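Local coordinates for protein adenosine kinase (Sinorhizobium meliloti, PDB 3UBO) that probably transfers a phosphate from a nucleotide donor to adenosine, as a member of the pfkB carbohydrate kinase family that holds adenosine and ADP in separate pockets, at residues L234-A244 with V254-R263. Residues are numbered along the deposited sequence; the frame is centred on the assembly and turned at random.
Sequences LELLARDCKLA and VVVRGAERVR
V256 meets the helix with both of its methyls. CG2 lies 3.5 Å from L234 CD2, while CG1 touches A238 CB at the same distance, one helical turn further on. L234 CD1 reaches on toward V254 CG2. The methyl of A238 also sits 3.4 Å from G258 O, where the chain turns back.

R261, on the returning strand, adds a lid to this apolar patch. Its CG lies beside the backbone N (chi1 -49°) and the chain bends at chi2, bringing one guanidinium face over L234 CB, with NH2 3.7 Å from that carbon. With an alanine in its place, the cover over L234 CB is likely to be lost, and the E235 carboxylate, which lies near the guanidinium without touching it, would probably have less compensating charge.

Residues 253-257 and 260-264 form a two-stranded antiparallel hairpin closed by a type II' turn from R257 to E260, with G258 at positive phi. It follows the edge strand 246-247 of the seven-stranded parallel sheet in this ribokinase-like fold, and helix 230-240 leads into that edge strand.

After the helix, A244 and V256 form an antiparallel hydrogen-bonded pair: A244 N donates to V256 O (3.2 Å), and V256 N returns a bond to A244 O (3.0 Å). Next to this bridge, the L243 side chain, with CG anti to the backbone N (chi1 -171°), is swung to where its CD1 packs on V255 CG1 at 3.7 Å. V255 also touches L296 and S300 of helix 296-311. At the hairpin tip, R257 and E260 form a salt bridge, with a weak hydrogen bond from R257 NE to E260 OE2 (3.4 Å), the carboxylate oxygen lying at the guanidinium edge, while R257 CG packs near K242 O.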
loop_
_atom_site.group_PDB
_atom_site.type_symbol
_atom_site.label_atom_id
_atom_site.label_comp_id
_atom_site.label_asym_id
_atom_site.label_seq_id
_atom_site.Cartn_x
_atom_site.Cartn_y
_atom_site.Cartn_z
ATOM N N LEU A 234 24.813 -28.805 1.252
ATOM C CA LEU A 234 23.738 -29.503 0.543
ATOM C C LEU A 234 23.607 -30.960 1.001
ATOM O O LEU A 234 22.495 -31.468 1.091
ATOM C CB LEU A 234 23.891 -29.382 -0.989
ATOM C CG LEU A 234 23.349 -28.078 -1.615
ATOM C CD1 LEU A 234 23.468 -28.034 -3.102
ATOM C CD2 LEU A 234 21.902 -27.945 -1.293
ATOM N N GLU A 235 24.731 -31.615 1.324
ATOM C CA GLU A 235 24.701 -32.989 1.825
ATOM C C GLU A 235 24.063 -33.024 3.185
ATOM O O GLU A 235 23.127 -33.772 3.415
ATOM C CB GLU A 235 26.100 -33.585 1.921
ATOM C CG GLU A 235 26.758 -33.809 0.586
ATOM C CD GLU A 235 28.215 -34.248 0.736
ATOM O OE1 GLU A 235 28.703 -34.274 1.917
ATOM O OE2 GLU A 235 28.844 -34.552 -0.334
ATOM N N LEU A 236 24.573 -32.215 4.095
ATOM C CA LEU A 236 24.080 -32.271 5.458
ATOM C C LEU A 236 22.559 -32.050 5.528
ATOM O O LEU A 236 21.828 -32.710 6.301
ATOM C CB LEU A 236 24.844 -31.252 6.286
ATOM C CG LEU A 236 26.350 -31.410 6.040
ATOM C CD1 LEU A 236 27.132 -30.237 6.607
ATOM C CD2 LEU A 236 26.829 -32.712 6.662
ATOM N N LEU A 237 22.098 -31.138 4.677
ATOM C CA LEU A 237 20.701 -30.740 4.607
ATOM C C LEU A 237 19.801 -31.851 4.074
ATOM O O LEU A 237 18.634 -31.970 4.480
ATOM C CB LEU A 237 20.595 -29.529 3.687
ATOM C CG LEU A 237 19.172 -29.146 3.275
ATOM C CD1 LEU A 237 18.570 -28.391 4.428
ATOM C CD2 LEU A 237 19.058 -28.335 1.985
ATOM N N ALA A 238 20.358 -32.630 3.134
ATOM C CA ALA A 238 19.757 -33.875 2.617
ATOM C C ALA A 238 19.592 -34.981 3.660
ATOM O O ALA A 238 18.609 -35.692 3.611
ATOM C CB ALA A 238 20.551 -34.404 1.465
ATOM N N ARG A 239 20.574 -35.107 4.565
ATOM C CA ARG A 239 20.585 -36.049 5.687
ATOM C C ARG A 239 19.525 -35.773 6.752
ATOM O O ARG A 239 19.109 -36.720 7.494
ATOM C CB ARG A 239 21.936 -36.032 6.434
ATOM C CG ARG A 239 23.166 -36.218 5.598
ATOM C CD ARG A 239 24.381 -36.613 6.453
ATOM N NE ARG A 239 25.570 -36.781 5.601
ATOM C CZ ARG A 239 26.839 -36.785 6.032
ATOM N NH1 ARG A 239 27.117 -36.638 7.334
ATOM N NH2 ARG A 239 27.835 -36.935 5.150
ATOM N N ASP A 240 19.127 -34.498 6.891
ATOM C CA ASP A 240 18.361 -34.127 8.091
ATOM C C ASP A 240 16.851 -33.933 7.860
ATOM O O ASP A 240 16.049 -33.898 8.838
ATOM C CB ASP A 240 19.016 -32.940 8.794
ATOM C CG ASP A 240 20.480 -33.193 9.120
ATOM O OD1 ASP A 240 20.947 -34.337 8.911
ATOM O OD2 ASP A 240 21.175 -32.254 9.587
ATOM N N CYS A 241 16.481 -33.832 6.570
ATOM C CA CYS A 241 15.069 -33.811 6.139
ATOM C C CYS A 241 14.779 -34.679 4.892
ATOM O O CYS A 241 15.690 -35.072 4.160
ATOM C CB CYS A 241 14.589 -32.367 5.931
ATOM S SG CYS A 241 15.605 -31.459 4.738
ATOM N N LYS A 242 13.503 -34.958 4.639
ATOM C CA LYS A 242 13.099 -35.752 3.472
ATOM C C LYS A 242 13.437 -34.992 2.205
ATOM O O LYS A 242 14.064 -35.521 1.264
ATOM C CB LYS A 242 11.597 -36.087 3.517
ATOM C CG LYS A 242 11.274 -37.018 4.694
ATOM C CD LYS A 242 9.784 -37.402 4.865
ATOM C CE LYS A 242 9.509 -37.816 6.341
ATOM N NZ LYS A 242 8.088 -38.310 6.507
ATOM N N LEU A 243 13.023 -33.719 2.235
ATOM C CA LEU A 243 12.970 -32.794 1.107
ATOM C C LEU A 243 13.434 -31.393 1.581
ATOM O O LEU A 243 13.092 -30.935 2.692
ATOM C CB LEU A 243 11.524 -32.748 0.574
ATOM C CG LEU A 243 11.329 -31.988 -0.731
ATOM C CD1 LEU A 243 12.487 -32.350 -1.649
ATOM C CD2 LEU A 243 9.945 -32.253 -1.371
ATOM N N ALA A 244 14.209 -30.719 0.738
ATOM C CA ALA A 244 14.743 -29.400 1.064
ATOM C C ALA A 244 15.060 -28.479 -0.186
ATOM O O ALA A 244 16.055 -28.657 -0.894
ATOM C CB ALA A 244 15.957 -29.564 1.943
ATOM N N VAL A 254 17.789 -24.704 -6.118
ATOM C CA VAL A 254 18.320 -26.070 -6.138
ATOM C C VAL A 254 17.671 -26.953 -5.081
ATOM O O VAL A 254 18.081 -26.934 -3.916
ATOM C CB VAL A 254 19.854 -26.131 -5.962
ATOM C CG1 VAL A 254 20.297 -25.362 -4.750
ATOM C CG2 VAL A 254 20.314 -27.583 -5.916
ATOM N N VAL A 255 16.657 -27.727 -5.466
ATOM C CA VAL A 255 16.033 -28.676 -4.549
ATOM C C VAL A 255 16.889 -29.936 -4.286
ATOM O O VAL A 255 17.598 -30.393 -5.113
ATOM C CB VAL A 255 14.621 -29.019 -5.023
ATOM C CG1 VAL A 255 13.887 -29.940 -4.014
ATOM C CG2 VAL A 255 13.832 -27.747 -5.200
ATOM N N VAL A 256 16.828 -30.484 -3.091
ATOM C CA VAL A 256 17.721 -31.575 -2.688
ATOM C C VAL A 256 16.922 -32.735 -2.013
ATOM O O VAL A 256 16.059 -32.482 -1.155
ATOM C CB VAL A 256 18.864 -31.016 -1.788
ATOM C CG1 VAL A 256 19.314 -32.021 -0.801
ATOM C CG2 VAL A 256 20.024 -30.523 -2.652
ATOM N N ARG A 257 17.182 -33.978 -2.487
ATOM C CA ARG A 257 16.565 -35.263 -2.033
ATOM C C ARG A 257 17.597 -36.389 -2.165
ATOM O O ARG A 257 17.826 -36.915 -3.282
ATOM C CB ARG A 257 15.332 -35.607 -2.859
ATOM C CG ARG A 257 14.494 -36.606 -2.199
ATOM C CD ARG A 257 13.040 -36.362 -2.493
ATOM N NE ARG A 257 12.722 -36.576 -3.910
ATOM C CZ ARG A 257 11.474 -36.562 -4.410
ATOM N NH1 ARG A 257 10.415 -36.327 -3.604
ATOM N NH2 ARG A 257 11.286 -36.780 -5.717
ATOM N N GLY A 258 18.231 -36.719 -1.035
ATOM C CA GLY A 258 19.447 -37.520 -1.009
ATOM C C GLY A 258 20.608 -36.990 -1.854
ATOM O O GLY A 258 21.337 -36.073 -1.431
ATOM N N ALA A 259 20.782 -37.581 -3.046
ATOM C CA ALA A 259 21.883 -37.242 -3.981
ATOM C C ALA A 259 21.297 -36.694 -5.281
ATOM O O ALA A 259 22.025 -36.330 -6.233
ATOM C CB ALA A 259 22.777 -38.472 -4.261
ATOM N N GLU A 260 19.959 -36.677 -5.293
ATOM C CA GLU A 260 19.166 -36.077 -6.367
ATOM C C GLU A 260 19.160 -34.548 -6.210
ATOM O O GLU A 260 18.851 -34.073 -5.118
ATOM C CB GLU A 260 17.729 -36.592 -6.277
ATOM C CG GLU A 260 16.931 -36.163 -7.508
ATOM C CD GLU A 260 15.464 -36.578 -7.450
ATOM O OE1 GLU A 260 14.776 -36.300 -8.496
ATOM O OE2 GLU A 260 15.037 -37.154 -6.373
ATOM N N ARG A 261 19.500 -33.773 -7.238
ATOM C CA ARG A 261 19.574 -32.318 -7.070
ATOM C C ARG A 261 18.951 -31.640 -8.258
ATOM O O ARG A 261 19.653 -31.419 -9.289
ATOM C CB ARG A 261 21.023 -31.825 -6.960
ATOM C CG ARG A 261 21.921 -32.567 -5.988
ATOM C CD ARG A 261 22.909 -31.577 -5.355
ATOM N NE ARG A 261 23.486 -31.997 -4.067
ATOM C CZ ARG A 261 22.830 -32.598 -3.069
ATOM N NH1 ARG A 261 21.523 -32.872 -3.134
ATOM N NH2 ARG A 261 23.503 -32.926 -1.978
ATOM N N VAL A 262 17.658 -31.315 -8.143
ATOM C CA VAL A 262 16.940 -30.572 -9.195
ATOM C C VAL A 262 17.290 -29.065 -9.217
ATOM O O VAL A 262 16.748 -28.301 -8.409
ATOM C CB VAL A 262 15.401 -30.714 -9.060
ATOM C CG1 VAL A 262 14.644 -30.067 -10.262
ATOM C CG2 VAL A 262 15.018 -32.164 -8.900
ATOM N N ARG A 263 18.172 -28.646 -10.141
ATOM C CA ARG A 263 18.480 -27.210 -10.371
ATOM C C ARG A 263 17.606 -26.564 -11.450
ATOM O O ARG A 263 17.888 -26.754 -12.601
ATOM C CB ARG A 263 19.950 -27.048 -10.753
ATOM C CG ARG A 263 20.759 -27.914 -9.875
ATOM C CD ARG A 263 22.201 -27.681 -10.026
ATOM N NE ARG A 263 22.856 -28.057 -8.781
ATOM C CZ ARG A 263 24.176 -28.141 -8.602
ATOM N NH1 ARG A 263 25.020 -27.880 -9.623
ATOM N NH2 ARG A 263 24.647 -28.472 -7.386
#